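Long-range contacts in extracellular solute-binding protein, family 1 (Trichodesmium erythraeum IMS101, PDB 6G7N), which binds ferric iron and probably serves as the extracellular solute-binding component of an ABC transporter for iron uptake: residues S77-N82 with F251-V256; K131-S136 with N168-P173. One frame throughout, in Å; residues are numbered along the deposited sequence.

Contact 1: residues S77-N82 with F251-V256; sequences SSTLNN and FLEYLV
The carboxylate of Glu-253 meets the N-terminus of helix 78-83 through one oxygen, OE2. Ser-77 OG donates to OE2 at 2.6 Å and approaches its anti lone pair, the one turned away from OE1. Water 1 donates to the same OE2 at 3.2 Å and accepts from Thr-79 N. The other flat group, the Phe-251 ring, sits on the far side of its helix. Leu-255 CG lies over one face of that ring, near the rim, and Phe-21 packs with it edge-to-face.

Ser-77 is the N-cap of helix 78-83. Its OG stands anti to the backbone N (chi1 163°) and accepts from Leu-80 N at 3.0 Å, almost straight at 174°. One hydroxyl thus caps its own helix and ties it to Glu-253 of helix 245-255. With an alanine here, Leu-80 N would probably be left without its capping acceptor and Glu-253 OE2 without its serine donor. The helix end may also help to stabilise the negative charge of Glu-253.

Apolar packing lies beside this polar pair. Leu-80 CD2 rests 3.5 Å from Leu-252 O and 4.1 Å from Leu-252 CB. It also reaches Val-256 CG1. Thr-79 CG2 meets Val-256 CG2 at 3.6 Å.

The two short helix axes pass 9.2 Å apart at 38°. Leu-80 also touches Phe-96, while Leu-252 and Val-256 touch Phe-98. The arrangement is an N-capped helix packed beside helix 245-255, both against strand 96-108, in the layered alpha/beta fold of solute-binding proteins.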
loop_
_atom_site.group_PDB
_atom_site.type_symbol
_atom_site.label_atom_id
_atom_site.label_comp_id
_atom_site.label_asym_id
_atom_site.label_seq_id
_atom_site.Cartn_x
_atom_site.Cartn_y
_atom_site.Cartn_z
ATOM N N SER A 77 -2.514 5.651 -22.261
ATOM C CA SER A 77 -1.130 6.063 -22.521
ATOM C C SER A 77 -0.272 4.851 -22.725
ATOM O O SER A 77 -0.193 3.996 -21.847
ATOM C CB SER A 77 -0.613 6.859 -21.313
ATOM O OG SER A 77 0.806 6.950 -21.321
ATOM N N SER A 78 0.410 4.776 -23.863
ATOM C CA SER A 78 1.378 3.712 -24.109
ATOM C C SER A 78 2.448 3.684 -23.011
ATOM O O SER A 78 2.872 2.618 -22.588
ATOM C CB SER A 78 2.033 3.899 -25.473
ATOM O OG SER A 78 3.080 3.001 -25.722
ATOM N N THR A 79 2.921 4.865 -22.610
ATOM C CA THR A 79 3.926 4.933 -21.574
ATOM C C THR A 79 3.437 4.344 -20.242
ATOM O O THR A 79 4.104 3.510 -19.633
ATOM C CB THR A 79 4.412 6.382 -21.407
ATOM O OG1 THR A 79 5.067 6.765 -22.619
ATOM C CG2 THR A 79 5.341 6.568 -20.256
ATOM N N LEU A 80 2.263 4.763 -19.792
ATOM C CA LEU A 80 1.749 4.221 -18.532
ATOM C C LEU A 80 1.519 2.714 -18.630
ATOM O O LEU A 80 1.862 1.966 -17.713
ATOM C CB LEU A 80 0.449 4.897 -18.105
ATOM C CG LEU A 80 0.528 6.388 -17.798
ATOM C CD1 LEU A 80 -0.817 6.924 -17.367
ATOM C CD2 LEU A 80 1.568 6.713 -16.757
ATOM N N ASN A 81 0.915 2.263 -19.729
ATOM C CA ASN A 81 0.559 0.874 -19.798
ATOM C C ASN A 81 1.770 -0.024 -19.946
ATOM O O ASN A 81 1.815 -1.129 -19.396
ATOM C CB ASN A 81 -0.455 0.602 -20.883
ATOM C CG ASN A 81 -1.796 1.258 -20.645
ATOM O OD1 ASN A 81 -2.160 1.626 -19.521
ATOM N ND2 ASN A 81 -2.550 1.412 -21.729
ATOM N N ASN A 82 2.745 0.411 -20.740
ATOM C CA ASN A 82 3.936 -0.405 -20.917
ATOM C C ASN A 82 4.800 -0.452 -19.635
ATOM O O ASN A 82 5.326 -1.506 -19.292
ATOM C CB ASN A 82 4.772 0.084 -22.105
ATOM C CG ASN A 82 5.970 -0.807 -22.322
ATOM O OD1 ASN A 82 5.852 -2.039 -22.396
ATOM N ND2 ASN A 82 7.181 -0.173 -22.300
ATOM N N PHE A 251 2.253 14.625 -16.173
ATOM C CA PHE A 251 2.747 14.340 -14.832
ATOM C C PHE A 251 2.747 12.843 -14.538
ATOM O O PHE A 251 3.779 12.320 -14.060
ATOM C CB PHE A 251 1.923 15.111 -13.802
ATOM C CG PHE A 251 2.463 14.977 -12.402
ATOM C CD1 PHE A 251 3.657 15.575 -12.045
ATOM C CD2 PHE A 251 1.795 14.239 -11.440
ATOM C CE1 PHE A 251 4.187 15.456 -10.770
ATOM C CE2 PHE A 251 2.301 14.123 -10.152
ATOM C CZ PHE A 251 3.490 14.731 -9.816
ATOM N N LEU A 252 1.649 12.156 -14.827
ATOM C CA LEU A 252 1.643 10.705 -14.606
ATOM C C LEU A 252 2.730 10.007 -15.407
ATOM O O LEU A 252 3.415 9.102 -14.905
ATOM C CB LEU A 252 0.278 10.104 -14.923
ATOM C CG LEU A 252 -0.921 10.625 -14.118
ATOM C CD1 LEU A 252 -2.104 9.735 -14.397
ATOM C CD2 LEU A 252 -0.613 10.705 -12.607
ATOM N N GLU A 253 2.903 10.414 -16.660
ATOM C CA GLU A 253 3.943 9.797 -17.487
ATOM C C GLU A 253 5.330 10.082 -16.918
ATOM O O GLU A 253 6.197 9.206 -16.914
ATOM C CB GLU A 253 3.821 10.249 -18.920
ATOM C CG GLU A 253 2.595 9.678 -19.597
ATOM C CD GLU A 253 2.386 10.105 -21.044
ATOM O OE1 GLU A 253 2.907 11.157 -21.458
ATOM O OE2 GLU A 253 1.619 9.408 -21.756
ATOM N N TYR A 254 5.565 11.305 -16.440
ATOM C CA TYR A 254 6.840 11.618 -15.814
ATOM C C TYR A 254 7.127 10.706 -14.622
ATOM O O TYR A 254 8.267 10.276 -14.416
ATOM C CB TYR A 254 6.849 13.102 -15.416
ATOM C CG TYR A 254 7.978 13.418 -14.483
ATOM C CD1 TYR A 254 9.298 13.468 -14.912
ATOM C CD2 TYR A 254 7.736 13.562 -13.110
ATOM C CE1 TYR A 254 10.331 13.686 -13.997
ATOM C CE2 TYR A 254 8.744 13.763 -12.220
ATOM C CZ TYR A 254 10.034 13.814 -12.651
ATOM O OH TYR A 254 11.047 13.949 -11.719
ATOM N N LEU A 255 6.090 10.371 -13.847
ATOM C CA LEU A 255 6.282 9.539 -12.663
ATOM C C LEU A 255 6.812 8.144 -12.942
ATOM O O LEU A 255 7.361 7.524 -12.017
ATOM C CB LEU A 255 5.005 9.446 -11.839
ATOM C CG LEU A 255 4.563 10.727 -11.119
ATOM C CD1 LEU A 255 3.236 10.452 -10.426
ATOM C CD2 LEU A 255 5.587 11.198 -10.124
ATOM N N VAL A 256 6.654 7.630 -14.169
ATOM C CA VAL A 256 7.205 6.315 -14.492
ATOM C C VAL A 256 8.622 6.374 -15.037
ATOM O O VAL A 256 9.213 5.326 -15.302
ATOM C CB VAL A 256 6.293 5.458 -15.385
ATOM C CG1 VAL A 256 4.918 5.310 -14.746
ATOM C CG2 VAL A 256 6.172 5.995 -16.798
HETATM O O HOH W 1 2.645 7.463 -24.129
#

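Contact 2: residues K131-S136 with N168-P173; sequences KIVIRS and NFARPP
Ile-132 and Phe-169 form a single beta bridge with the hydrogen-bond pattern of a parallel pair. It attaches the loop after helix 140-167 to strand 132-133. The opposite edge of that strand pairs with strand 191-195, so the loop adds a short margin to the sheet of this alpha/beta fold.

The bridge is the tight part. Ala-170 N donates to Ile-132 O at 2.7 Å, nearly straight at 172°. Ile-132 N donates to Asn-168 O at 3.2 Å, tilted out of the carbonyl plane. Lys-131 N adds a weak bond to the same oxygen. Ile-132 CD1 lies 3.7 Å from Asn-168 CB. The amide of Asn-168 turns to other partners: its ND2 donates to Leu-123 O and Gln-125 O.

Ile-134 CG2 comes obliquely to the Phe-169 ring, 3.5 Å from both CE1 and CZ. With CG1 of Ile-134 anti to the backbone N (chi1 -169°), it is the short CG2 branch that meets the ring. The rings of Trp-315 and Phe-165 pack edge-to-face with Phe-169.

Packing is looser toward Ala-170 and Arg-171, which are partly exposed. There Val-133 CG1 is 4.1 Å from Ala-170 CB and lies a little farther from Arg-171 CG. Here water 2 accepts from Ile-134 N and probably donates to Arg-171 O. The CB of Arg-135 points away from the loop; its side chain lies about 6 Å from the bound iron. At the far end Pro-173 closes in again: its CA makes a CA-H...O contact of 3.3 Å with Ile-134 O, and its CB lies 3.5 Å from Ser-136 N.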
loop_
_atom_site.group_PDB
_atom_site.type_symbol
_atom_site.label_atom_id
_atom_site.label_comp_id
_atom_site.label_asym_id
_atom_site.label_seq_id
_atom_site.Cartn_x
_atom_site.Cartn_y
_atom_site.Cartn_z
ATOM N N LYS A 131 0.063 -15.394 19.866
ATOM C CA LYS A 131 1.352 -14.949 19.309
ATOM C C LYS A 131 1.272 -13.839 18.271
ATOM O O LYS A 131 2.327 -13.322 17.920
ATOM C CB LYS A 131 2.148 -16.140 18.743
ATOM C CG LYS A 131 2.538 -17.121 19.847
ATOM C CD LYS A 131 3.315 -18.330 19.393
ATOM C CE LYS A 131 3.798 -19.121 20.615
ATOM N NZ LYS A 131 4.797 -20.170 20.266
ATOM N N ILE A 132 0.068 -13.482 17.803
ATOM C CA ILE A 132 -0.036 -12.573 16.642
ATOM C C ILE A 132 -0.455 -11.190 17.095
ATOM O O ILE A 132 -1.398 -11.033 17.876
ATOM C CB ILE A 132 -1.052 -13.095 15.616
ATOM C CG1 ILE A 132 -0.656 -14.488 15.170
ATOM C CG2 ILE A 132 -1.160 -12.143 14.421
ATOM C CD1 ILE A 132 -1.458 -15.085 14.043
ATOM N N VAL A 133 0.224 -10.156 16.579
ATOM C CA VAL A 133 -0.225 -8.770 16.745
ATOM C C VAL A 133 -0.544 -8.169 15.358
ATOM O O VAL A 133 0.195 -8.341 14.384
ATOM C CB VAL A 133 0.774 -7.904 17.537
ATOM C CG1 VAL A 133 0.809 -8.312 19.012
ATOM C CG2 VAL A 133 2.154 -7.919 16.945
ATOM N N ILE A 134 -1.650 -7.438 15.305
ATOM C CA ILE A 134 -2.070 -6.758 14.086
ATOM C C ILE A 134 -2.992 -5.603 14.504
ATOM O O ILE A 134 -3.674 -5.663 15.530
ATOM C CB ILE A 134 -2.761 -7.729 13.093
ATOM C CG1 ILE A 134 -2.974 -7.085 11.708
ATOM C CG2 ILE A 134 -4.090 -8.235 13.644
ATOM C CD1 ILE A 134 -3.355 -8.086 10.629
ATOM N N ARG A 135 -3.011 -4.552 13.685
ATOM C CA ARG A 135 -3.857 -3.389 13.957
ATOM C C ARG A 135 -5.322 -3.658 13.626
ATOM O O ARG A 135 -5.697 -4.744 13.138
ATOM C CB ARG A 135 -3.323 -2.175 13.203
ATOM C CG ARG A 135 -3.578 -2.193 11.719
ATOM C CD ARG A 135 -2.804 -1.141 11.011
ATOM N NE ARG A 135 -3.199 0.214 11.331
ATOM C CZ ARG A 135 -2.583 1.288 10.825
ATOM N NH1 ARG A 135 -1.534 1.140 10.008
ATOM N NH2 ARG A 135 -2.999 2.498 11.154
ATOM N N SER A 136 -6.149 -2.656 13.897
ATOM C CA SER A 136 -7.603 -2.795 13.806
ATOM C C SER A 136 -8.114 -3.051 12.393
ATOM O O SER A 136 -7.439 -2.844 11.386
ATOM C CB SER A 136 -8.278 -1.571 14.352
ATOM O OG SER A 136 -8.359 -0.578 13.370
ATOM N N ASN A 168 -5.965 -16.158 17.382
ATOM C CA ASN A 168 -4.542 -16.144 17.654
ATOM C C ASN A 168 -3.990 -14.775 18.086
ATOM O O ASN A 168 -2.793 -14.681 18.366
ATOM C CB ASN A 168 -3.783 -16.646 16.434
ATOM C CG ASN A 168 -3.961 -18.131 16.214
ATOM O OD1 ASN A 168 -4.316 -18.849 17.138
ATOM N ND2 ASN A 168 -3.666 -18.596 14.998
ATOM N N PHE A 169 -4.832 -13.754 18.210
ATOM C CA PHE A 169 -4.327 -12.441 18.594
ATOM C C PHE A 169 -3.772 -12.465 20.017
ATOM O O PHE A 169 -4.421 -12.971 20.955
ATOM C CB PHE A 169 -5.421 -11.386 18.538
ATOM C CG PHE A 169 -5.898 -10.999 17.161
ATOM C CD1 PHE A 169 -5.318 -11.462 15.985
ATOM C CD2 PHE A 169 -6.976 -10.130 17.062
ATOM C CE1 PHE A 169 -5.788 -11.053 14.755
ATOM C CE2 PHE A 169 -7.445 -9.704 15.841
ATOM C CZ PHE A 169 -6.835 -10.161 14.686
ATOM N N ALA A 170 -2.574 -11.909 20.194
ATOM C CA ALA A 170 -1.946 -11.805 21.517
ATOM C C ALA A 170 -2.613 -10.752 22.395
ATOM O O ALA A 170 -2.576 -10.850 23.623
ATOM C CB ALA A 170 -0.483 -11.475 21.349
ATOM N N ARG A 171 -3.169 -9.724 21.776
ATOM C CA ARG A 171 -3.820 -8.624 22.457
ATOM C C ARG A 171 -4.865 -8.054 21.498
ATOM O O ARG A 171 -4.764 -8.280 20.285
ATOM C CB ARG A 171 -2.800 -7.528 22.853
ATOM C CG ARG A 171 -2.201 -6.766 21.671
ATOM C CD ARG A 171 -1.213 -5.724 22.113
ATOM N NE ARG A 171 -0.868 -4.845 21.022
ATOM C CZ ARG A 171 -0.004 -3.833 21.124
ATOM N NH1 ARG A 171 0.621 -3.592 22.270
ATOM N NH2 ARG A 171 0.219 -3.044 20.086
ATOM N N PRO A 172 -5.821 -7.273 22.006
ATOM C CA PRO A 172 -6.751 -6.625 21.076
ATOM C C PRO A 172 -5.979 -5.680 20.162
ATOM O O PRO A 172 -5.015 -5.038 20.581
ATOM C CB PRO A 172 -7.683 -5.847 22.019
ATOM C CG PRO A 172 -7.593 -6.566 23.311
ATOM C CD PRO A 172 -6.173 -7.020 23.414
ATOM N N PRO A 173 -6.366 -5.591 18.892
ATOM C CA PRO A 173 -5.707 -4.651 17.979
ATOM C C PRO A 173 -5.535 -3.263 18.601
ATOM O O PRO A 173 -6.508 -2.669 19.068
ATOM C CB PRO A 173 -6.662 -4.627 16.800
ATOM C CG PRO A 173 -7.196 -6.034 16.750
ATOM C CD PRO A 173 -7.377 -6.424 18.206
HETATM O O HOH W 2 -3.427 -7.368 17.925
#

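How the contacts relate
Contacts 1 and 2 lie on opposite sides of the centre of the chain. Their centres are 40 Å apart and their nearest atoms about 23 Å, so they do not touch. Contact 2 is nested in sequence: 131-136 and 168-173 both fall between 77-82 and 251-256. One mixed sheet links the two regions. The helices of contact 1 pack on strand 96-108, which pairs with strand 191-195, and that strand pairs with strand 132-133 of contact 2. This fits the two-lobed fold of solute-binding proteins, in which the chain crosses between lobes. The iron, bound by Tyr-141, Tyr-197 and Tyr-198, lies closer to contact 2, where Arg-135 is a near neighbour but not one of these ligands.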